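Local coordinates for GCN5-related N-acetyltransferase (Brucella abortus, PDB 7N1L), which probably transfers an acyl group, most likely acetyl from acetyl-CoA, to an amine, as a member of the GNAT (GCN5-related N-acetyltransferase) family, at residues 27-41 / 68-82. Residues are numbered along the deposited sequence; the frame is centred on the assembly and turned at random.
Sequences AVDIALLHLRDAHEF and LLQDRAAEALGARVD
Leu69 pushes its CD1 methyl against the 3-10 connection 35-37 and the first residue of helix 38-52, lying 3.5 Å from Ala38 CA and against the His34 carbonyl oxygen. This is the N-terminal part of the GNAT fold: strand 28-32, outermost in the sheet of this chain, pairs antiparallel with strand 74-81, and the two helices between them lie over one face of the sheet. Paired backbone hydrogen bonds join Asp29 to Arg80 and Ala31 to Gly78, and Leu33 N adds a nearly straight one to Ala76 O (2.8 Å, 173°). Beyond it a water bridges Leu33 O and Ala76 N. Under the helices, Leu33 lies over bare Gly78, its CG 3.9 Å from Gly78 N, and sets CD1 over one face of the Phe41 ring, toward the rim; Leu68 CD2 meets that ring at its edge. On the reverse face Ile30 CG2 packs on Leu77 CG at 3.7 Å, and helix 120-129 covers both residues. Arg80, extended from CG to NE, rises from the sheet to Glu40 on helix 38-52. The Glu40 carboxylate and Arg80 guanidinium are turned 39° against each other, yet the salt bridge is two-pronged: Arg80 NH2 faces Glu40 OE1, and Arg80 NH1 reaches the syn side of Glu40 OE2 at 2.6 Å.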
ATOM      1  N   ALA A  27     -26.116  -4.119  17.707  1.00 59.56           N
ATOM      2  CA  ALA A  27     -25.576  -2.929  18.349  1.00 59.54           C
ATOM      3  C   ALA A  27     -24.462  -2.266  17.505  1.00 62.31           C
ATOM      4  O   ALA A  27     -24.494  -1.048  17.286  1.00 64.31           O
ATOM      5  CB  ALA A  27     -25.068  -3.268  19.745  1.00 58.99           C
ATOM      6  N   VAL A  28     -23.501  -3.038  17.004  1.00 51.66           N
ATOM      7  CA  VAL A  28     -22.401  -2.455  16.234  1.00 49.53           C
ATOM      8  C   VAL A  28     -22.830  -2.234  14.784  1.00 48.22           C
ATOM      9  O   VAL A  28     -23.080  -3.193  14.048  1.00 51.24           O
ATOM     10  CB  VAL A  28     -21.149  -3.338  16.294  1.00 46.99           C
ATOM     11  CG1 VAL A  28     -19.953  -2.573  15.686  1.00 39.64           C
ATOM     12  CG2 VAL A  28     -20.881  -3.806  17.724  1.00 43.61           C
ATOM     13  N   ASP A  29     -22.881  -0.969  14.361  1.00 45.16           N
ATOM     14  CA  ASP A  29     -23.232  -0.586  12.994  1.00 43.02           C
ATOM     15  C   ASP A  29     -21.965  -0.207  12.242  1.00 37.72           C
ATOM     16  O   ASP A  29     -21.266   0.739  12.633  1.00 34.03           O
ATOM     17  CB  ASP A  29     -24.214   0.584  12.979  1.00 38.66           C
ATOM     18  CG  ASP A  29     -25.627   0.156  13.309  1.00 60.46           C
ATOM     19  OD1 ASP A  29     -26.016  -0.957  12.883  1.00 67.18           O
ATOM     20  OD2 ASP A  29     -26.353   0.917  14.005  1.00 67.25           O
ATOM     21  N   ILE A  30     -21.685  -0.925  11.154  1.00 33.12           N
ATOM     22  CA  ILE A  30     -20.483  -0.704  10.362  1.00 35.71           C
ATOM     23  C   ILE A  30     -20.884  -0.242   8.961  1.00 32.27           C
ATOM     24  O   ILE A  30     -21.697  -0.887   8.292  1.00 32.87           O
ATOM     25  CB  ILE A  30     -19.598  -1.966  10.316  1.00 35.25           C
ATOM     26  CG1 ILE A  30     -19.071  -2.284  11.714  1.00 31.15           C
ATOM     27  CG2 ILE A  30     -18.430  -1.772   9.334  1.00 29.69           C
ATOM     28  CD1 ILE A  30     -18.457  -3.659  11.811  1.00 31.50           C
ATOM     29  N   ALA A  31     -20.306   0.869   8.524  1.00 29.84           N
ATOM     30  CA  ALA A  31     -20.617   1.461   7.227  1.00 30.68           C
ATOM     31  C   ALA A  31     -19.427   2.288   6.765  1.00 28.82           C
ATOM     32  O   ALA A  31     -18.668   2.813   7.581  1.00 27.74           O
ATOM     33  CB  ALA A  31     -21.879   2.344   7.303  1.00 28.83           C
ATOM     34  N   LEU A  32     -19.302   2.439   5.449  1.00 32.12           N
ATOM     35  CA  LEU A  32     -18.236   3.250   4.869  1.00 28.32           C
ATOM     36  C   LEU A  32     -18.376   4.708   5.288  1.00 26.97           C
ATOM     37  O   LEU A  32     -19.480   5.244   5.343  1.00 28.39           O
ATOM     38  CB  LEU A  32     -18.286   3.163   3.349  1.00 30.96           C
ATOM     39  CG  LEU A  32     -17.820   1.862   2.694  1.00 35.93           C
ATOM     40  CD1 LEU A  32     -18.279   1.872   1.257  1.00 29.26           C
ATOM     41  CD2 LEU A  32     -16.304   1.649   2.802  1.00 28.24           C
ATOM     42  N   LEU A  33     -17.254   5.347   5.595  1.00 26.25           N
ATOM     43  CA  LEU A  33     -17.228   6.771   5.908  1.00 26.95           C
ATOM     44  C   LEU A  33     -17.125   7.595   4.619  1.00 30.42           C
ATOM     45  O   LEU A  33     -16.554   7.155   3.620  1.00 24.75           O
ATOM     46  CB  LEU A  33     -16.064   7.104   6.842  1.00 24.75           C
ATOM     47  CG  LEU A  33     -16.091   6.433   8.225  1.00 30.40           C
ATOM     48  CD1 LEU A  33     -14.766   6.693   8.966  1.00 29.65           C
ATOM     49  CD2 LEU A  33     -17.293   6.949   9.051  1.00 26.06           C
ATOM     50  N   HIS A  34     -17.749   8.774   4.627  1.00 30.73           N
ATOM     51  CA  HIS A  34     -17.665   9.691   3.505  1.00 27.69           C
ATOM     52  C   HIS A  34     -17.256  11.070   4.019  1.00 31.82           C
ATOM     53  O   HIS A  34     -17.063  11.276   5.227  1.00 32.29           O
ATOM     54  CB  HIS A  34     -18.986   9.723   2.731  1.00 31.14           C
ATOM     55  CG  HIS A  34     -19.381   8.394   2.159  1.00 30.95           C
ATOM     56  ND1 HIS A  34     -18.871   7.913   0.970  1.00 32.37           N
ATOM     57  CD2 HIS A  34     -20.229   7.443   2.615  1.00 31.98           C
ATOM     58  CE1 HIS A  34     -19.398   6.728   0.715  1.00 33.03           C
ATOM     59  NE2 HIS A  34     -20.222   6.417   1.700  1.00 33.89           N
ATOM     60  N   LEU A  35     -17.140  12.033   3.090  1.00 28.41           N
ATOM     61  CA  LEU A  35     -16.631  13.354   3.454  1.00 27.69           C
ATOM     62  C   LEU A  35     -17.539  14.038   4.483  1.00 31.57           C
ATOM     63  O   LEU A  35     -17.071  14.851   5.301  1.00 28.90           O
ATOM     64  CB  LEU A  35     -16.430  14.195   2.193  1.00 27.94           C
ATOM     65  CG  LEU A  35     -15.781  15.566   2.422  1.00 28.48           C
ATOM     66  CD1 LEU A  35     -14.488  15.318   3.140  1.00 28.19           C
ATOM     67  CD2 LEU A  35     -15.516  16.329   1.095  1.00 28.99           C
ATOM     68  N   ARG A  36     -18.835  13.737   4.430  1.00 31.02           N
ATOM     69  CA  ARG A  36     -19.789  14.208   5.432  1.00 31.67           C
ATOM     70  C   ARG A  36     -19.300  13.930   6.854  1.00 32.38           C
ATOM     71  O   ARG A  36     -19.521  14.736   7.773  1.00 33.45           O
ATOM     72  CB  ARG A  36     -21.124  13.471   5.218  1.00 33.51           C
ATOM     73  CG  ARG A  36     -22.261  13.907   6.124  1.00 36.87           C
ATOM     74  CD  ARG A  36     -23.191  12.733   6.519  1.00 40.59           C
ATOM     75  NE  ARG A  36     -24.136  12.225   5.529  1.00 47.05           N
ATOM     76  CZ  ARG A  36     -24.196  10.962   5.116  1.00 46.22           C
ATOM     77  NH1 ARG A  36     -23.344  10.048   5.553  1.00 46.33           N
ATOM     78  NH2 ARG A  36     -25.156  10.600   4.264  1.00 48.78           N
ATOM     79  N   ASP A  37     -18.596  12.822   7.046  1.00 31.88           N
ATOM     80  CA  ASP A  37     -18.263  12.325   8.372  1.00 32.53           C
ATOM     81  C   ASP A  37     -16.935  12.845   8.904  1.00 33.90           C
ATOM     82  O   ASP A  37     -16.490  12.381   9.959  1.00 33.83           O
ATOM     83  CB  ASP A  37     -18.280  10.797   8.363  1.00 30.33           C
ATOM     84  CG  ASP A  37     -19.603  10.241   7.845  1.00 33.74           C
ATOM     85  OD1 ASP A  37     -20.662  10.605   8.416  1.00 35.90           O
ATOM     86  OD2 ASP A  37     -19.586   9.432   6.884  1.00 32.85           O
ATOM     87  N   ALA A  38     -16.295  13.787   8.206  1.00 30.30           N
ATOM     88  CA  ALA A  38     -14.933  14.178   8.577  1.00 34.42           C
ATOM     89  C   ALA A  38     -14.874  14.681  10.006  1.00 35.08           C
ATOM     90  O   ALA A  38     -13.953  14.334  10.754  1.00 30.99           O
ATOM     91  CB  ALA A  38     -14.398  15.247   7.617  1.00 32.88           C
ATOM     92  N   HIS A  39     -15.852  15.504  10.402  1.00 35.66           N
ATOM     93  CA  HIS A  39     -15.847  16.078  11.744  1.00 34.36           C
ATOM     94  C   HIS A  39     -16.006  15.006  12.817  1.00 34.70           C
ATOM     95  O   HIS A  39     -15.373  15.086  13.878  1.00 36.57           O
ATOM     96  CB  HIS A  39     -16.925  17.138  11.874  1.00 32.58           C
ATOM     97  CG  HIS A  39     -16.871  17.866  13.178  1.00 37.80           C
ATOM     98  ND1 HIS A  39     -15.801  18.656  13.538  1.00 41.70           N
ATOM     99  CD2 HIS A  39     -17.771  17.973  14.183  1.00 35.05           C
ATOM    100  CE1 HIS A  39     -16.022  19.185  14.727  1.00 35.66           C
ATOM    101  NE2 HIS A  39     -17.217  18.797  15.134  1.00 38.07           N
ATOM    102  N   GLU A  40     -16.876  14.024  12.578  1.00 33.27           N
ATOM    103  CA  GLU A  40     -17.038  12.931  13.524  1.00 33.69           C
ATOM    104  C   GLU A  40     -15.804  12.034  13.537  1.00 32.95           C
ATOM    105  O   GLU A  40     -15.388  11.542  14.592  1.00 36.00           O
ATOM    106  CB  GLU A  40     -18.284  12.129  13.148  1.00 35.90           C
ATOM    107  CG  GLU A  40     -19.356  12.109  14.227  1.00 43.77           C
ATOM    108  CD  GLU A  40     -20.444  11.098  13.947  1.00 42.49           C
ATOM    109  OE1 GLU A  40     -21.000  11.108  12.833  1.00 44.34           O
ATOM    110  OE2 GLU A  40     -20.735  10.289  14.847  1.00 48.79           O
ATOM    111  N   PHE A  41     -15.185  11.851  12.373  1.00 31.13           N
ATOM    112  CA  PHE A  41     -13.994  11.021  12.242  1.00 32.24           C
ATOM    113  C   PHE A  41     -12.786  11.696  12.883  1.00 32.11           C
ATOM    114  O   PHE A  41     -11.921  11.010  13.447  1.00 31.67           O
ATOM    115  CB  PHE A  41     -13.779  10.731  10.752  1.00 30.72           C
ATOM    116  CG  PHE A  41     -12.556   9.929  10.412  1.00 27.98           C
ATOM    117  CD1 PHE A  41     -12.200   8.808  11.129  1.00 28.75           C
ATOM    118  CD2 PHE A  41     -11.829  10.239   9.273  1.00 29.37           C
ATOM    119  CE1 PHE A  41     -11.089   8.063  10.775  1.00 28.19           C
ATOM    120  CE2 PHE A  41     -10.710   9.500   8.903  1.00 29.95           C
ATOM    121  CZ  PHE A  41     -10.350   8.389   9.656  1.00 27.00           C
ATOM    122  N   LEU A  68      -7.902  12.947   4.214  1.00 26.80           N
ATOM    123  CA  LEU A  68      -7.997  11.533   3.875  1.00 27.99           C
ATOM    124  C   LEU A  68      -9.309  11.228   3.168  1.00 26.69           C
ATOM    125  O   LEU A  68      -9.358  10.419   2.237  1.00 25.47           O
ATOM    126  CB  LEU A  68      -7.899  10.670   5.143  1.00 25.97           C
ATOM    127  CG  LEU A  68      -8.034   9.171   4.865  1.00 26.30           C
ATOM    128  CD1 LEU A  68      -6.787   8.666   4.067  1.00 26.95           C
ATOM    129  CD2 LEU A  68      -8.208   8.393   6.122  1.00 31.28           C
ATOM    130  N   LEU A  69     -10.395  11.811   3.646  1.00 27.54           N
ATOM    131  CA  LEU A  69     -11.689  11.518   3.063  1.00 28.67           C
ATOM    132  C   LEU A  69     -11.869  12.146   1.686  1.00 27.61           C
ATOM    133  O   LEU A  69     -12.863  11.834   1.025  1.00 26.75           O
ATOM    134  CB  LEU A  69     -12.791  11.992   4.013  1.00 27.88           C
ATOM    135  CG  LEU A  69     -12.850  11.149   5.281  1.00 27.89           C
ATOM    136  CD1 LEU A  69     -13.780  11.768   6.302  1.00 27.95           C
ATOM    137  CD2 LEU A  69     -13.304   9.726   4.921  1.00 27.29           C
ATOM    138  N   GLN A  70     -10.952  13.005   1.234  1.00 26.75           N
ATOM    139  CA  GLN A  70     -11.000  13.521  -0.133  1.00 30.28           C
ATOM    140  C   GLN A  70      -9.990  12.853  -1.064  1.00 30.60           C
ATOM    141  O   GLN A  70      -9.826  13.296  -2.211  1.00 28.97           O
ATOM    142  CB  GLN A  70     -10.778  15.030  -0.132  1.00 26.59           C
ATOM    143  CG  GLN A  70     -12.019  15.778   0.305  1.00 28.48           C
ATOM    144  CD  GLN A  70     -11.755  17.238   0.457  1.00 32.96           C
ATOM    145  OE1 GLN A  70     -11.895  18.011  -0.493  1.00 36.10           O
ATOM    146  NE2 GLN A  70     -11.327  17.634   1.648  1.00 36.68           N
ATOM    147  N   ASP A  71      -9.274  11.834  -0.589  1.00 28.96           N
ATOM    148  CA  ASP A  71      -8.400  11.034  -1.450  1.00 28.64           C
ATOM    149  C   ASP A  71      -9.176   9.816  -1.943  1.00 29.42           C
ATOM    150  O   ASP A  71      -9.400   8.867  -1.175  1.00 27.79           O
ATOM    151  CB  ASP A  71      -7.152  10.628  -0.678  1.00 29.31           C
ATOM    152  CG  ASP A  71      -6.073   9.997  -1.560  1.00 29.74           C
ATOM    153  OD1 ASP A  71      -6.388   9.223  -2.494  1.00 26.91           O
ATOM    154  OD2 ASP A  71      -4.902  10.271  -1.273  1.00 25.20           O
ATOM    155  N   ARG A  72      -9.452   9.765  -3.246  1.00 28.61           N
ATOM    156  CA  ARG A  72     -10.277   8.699  -3.816  1.00 30.39           C
ATOM    157  C   ARG A  72      -9.556   7.352  -3.857  1.00 32.02           C
ATOM    158  O   ARG A  72     -10.199   6.326  -4.137  1.00 32.01           O
ATOM    159  CB  ARG A  72     -10.719   9.080  -5.235  1.00 34.69           C
ATOM    160  CG  ARG A  72     -11.738  10.227  -5.326  1.00 33.08           C
ATOM    161  CD  ARG A  72     -13.132   9.739  -5.091  1.00 30.76           C
ATOM    162  NE  ARG A  72     -13.420   8.527  -5.847  1.00 32.70           N
ATOM    163  CZ  ARG A  72     -14.325   7.627  -5.474  1.00 36.02           C
ATOM    164  NH1 ARG A  72     -15.064   7.793  -4.387  1.00 32.69           N
ATOM    165  NH2 ARG A  72     -14.490   6.527  -6.205  1.00 36.71           N
ATOM    166  N   ALA A  73      -8.254   7.324  -3.544  1.00 27.95           N
ATOM    167  CA  ALA A  73      -7.530   6.060  -3.458  1.00 31.68           C
ATOM    168  C   ALA A  73      -7.747   5.377  -2.109  1.00 29.10           C
ATOM    169  O   ALA A  73      -7.525   4.172  -1.996  1.00 28.66           O
ATOM    170  CB  ALA A  73      -6.035   6.272  -3.668  1.00 28.16           C
ATOM    171  N   ALA A  74      -8.042   6.147  -1.067  1.00 28.43           N
ATOM    172  CA  ALA A  74      -8.285   5.651   0.279  1.00 27.83           C
ATOM    173  C   ALA A  74      -9.775   5.475   0.541  1.00 28.25           C
ATOM    174  O   ALA A  74     -10.616   6.183  -0.025  1.00 30.69           O
ATOM    175  CB  ALA A  74      -7.698   6.598   1.325  1.00 28.77           C
ATOM    176  N   GLU A  75     -10.099   4.509   1.386  1.00 25.22           N
ATOM    177  CA  GLU A  75     -11.453   4.381   1.899  1.00 27.94           C
ATOM    178  C   GLU A  75     -11.340   4.049   3.382  1.00 29.29           C
ATOM    179  O   GLU A  75     -10.301   3.599   3.870  1.00 29.14           O
ATOM    180  CB  GLU A  75     -12.263   3.304   1.155  1.00 28.49           C
ATOM    181  CG  GLU A  75     -12.344   3.522  -0.370  1.00 25.22           C
ATOM    182  CD  GLU A  75     -12.989   2.362  -1.069  1.00 27.15           C
ATOM    183  OE1 GLU A  75     -14.190   2.130  -0.850  1.00 27.53           O
ATOM    184  OE2 GLU A  75     -12.276   1.642  -1.816  1.00 31.64           O
ATOM    185  N   ALA A  76     -12.403   4.325   4.111  1.00 29.16           N
ATOM    186  CA  ALA A  76     -12.394   4.086   5.536  1.00 28.11           C
ATOM    187  C   ALA A  76     -13.758   3.523   5.913  1.00 31.12           C
ATOM    188  O   ALA A  76     -14.800   4.055   5.509  1.00 28.90           O
ATOM    189  CB  ALA A  76     -12.058   5.369   6.304  1.00 25.12           C
ATOM    190  N   LEU A  77     -13.737   2.424   6.646  1.00 28.53           N
ATOM    191  CA  LEU A  77     -14.935   1.837   7.221  1.00 30.49           C
ATOM    192  C   LEU A  77     -15.061   2.299   8.665  1.00 29.67           C
ATOM    193  O   LEU A  77     -14.059   2.400   9.369  1.00 32.28           O
ATOM    194  CB  LEU A  77     -14.818   0.324   7.112  1.00 31.84           C
ATOM    195  CG  LEU A  77     -15.940  -0.629   6.815  1.00 34.67           C
ATOM    196  CD1 LEU A  77     -16.817  -0.185   5.696  1.00 28.95           C
ATOM    197  CD2 LEU A  77     -15.146  -1.843   6.333  1.00 29.92           C
ATOM    198  N   GLY A  78     -16.275   2.668   9.068  1.00 30.55           N
ATOM    199  CA  GLY A  78     -16.520   3.149  10.418  1.00 25.62           C
ATOM    200  C   GLY A  78     -17.455   2.241  11.201  1.00 32.07           C
ATOM    201  O   GLY A  78     -18.362   1.612  10.644  1.00 30.69           O
ATOM    202  N   ALA A  79     -17.245   2.196  12.517  1.00 28.77           N
ATOM    203  CA  ALA A  79     -18.076   1.418  13.422  1.00 31.59           C
ATOM    204  C   ALA A  79     -18.775   2.362  14.388  1.00 28.84           C
ATOM    205  O   ALA A  79     -18.123   3.180  15.044  1.00 32.18           O
ATOM    206  CB  ALA A  79     -17.246   0.388  14.189  1.00 27.78           C
ATOM    207  N   ARG A  80     -20.087   2.258  14.470  1.00 30.34           N
ATOM    208  CA  ARG A  80     -20.878   3.093  15.374  1.00 39.12           C
ATOM    209  C   ARG A  80     -21.530   2.234  16.448  1.00 36.79           C
ATOM    210  O   ARG A  80     -21.978   1.121  16.170  1.00 38.02           O
ATOM    211  CB  ARG A  80     -21.961   3.884  14.623  1.00 34.33           C
ATOM    212  CG  ARG A  80     -21.403   4.880  13.614  1.00 39.48           C
ATOM    213  CD  ARG A  80     -22.516   5.627  12.851  1.00 42.53           C
ATOM    214  NE  ARG A  80     -21.966   6.737  12.080  1.00 38.60           N
ATOM    215  CZ  ARG A  80     -21.651   7.913  12.601  1.00 38.22           C
ATOM    216  NH1 ARG A  80     -21.843   8.174  13.880  1.00 42.39           N
ATOM    217  NH2 ARG A  80     -21.108   8.844  11.826  1.00 44.82           N
ATOM    218  N   VAL A  81     -21.541   2.737  17.686  1.00 37.56           N
ATOM    219  CA  VAL A  81     -22.268   2.119  18.794  1.00 36.45           C
ATOM    220  C   VAL A  81     -23.182   3.167  19.432  1.00 40.71           C
ATOM    221  O   VAL A  81     -22.709   4.219  19.880  1.00 41.17           O
ATOM    222  CB  VAL A  81     -21.298   1.514  19.829  1.00 41.03           C
ATOM    223  CG1 VAL A  81     -22.002   1.158  21.136  1.00 36.41           C
ATOM    224  CG2 VAL A  81     -20.583   0.270  19.231  1.00 40.26           C
ATOM    225  N   ASP A  82     -24.490   2.882  19.473  1.00 41.66           N
ATOM    226  CA  ASP A  82     -25.502   3.812  20.027  1.00 41.97           C
ATOM    227  C   ASP A  82     -25.393   5.197  19.415  1.00 41.47           C
ATOM    228  O   ASP A  82     -25.442   6.205  20.122  1.00 43.93           O
ATOM    229  CB  ASP A  82     -25.420   3.926  21.546  1.00 40.03           C
ATOM    230  CG  ASP A  82     -25.772   2.651  22.230  1.00 47.50           C
ATOM    231  OD1 ASP A  82     -26.800   2.061  21.833  1.00 52.47           O
ATOM    232  OD2 ASP A  82     -25.017   2.238  23.144  1.00 46.89           O
TER
HETATM  233  O   HOH W   1     -14.677   5.311   2.346  1.00 25.42           O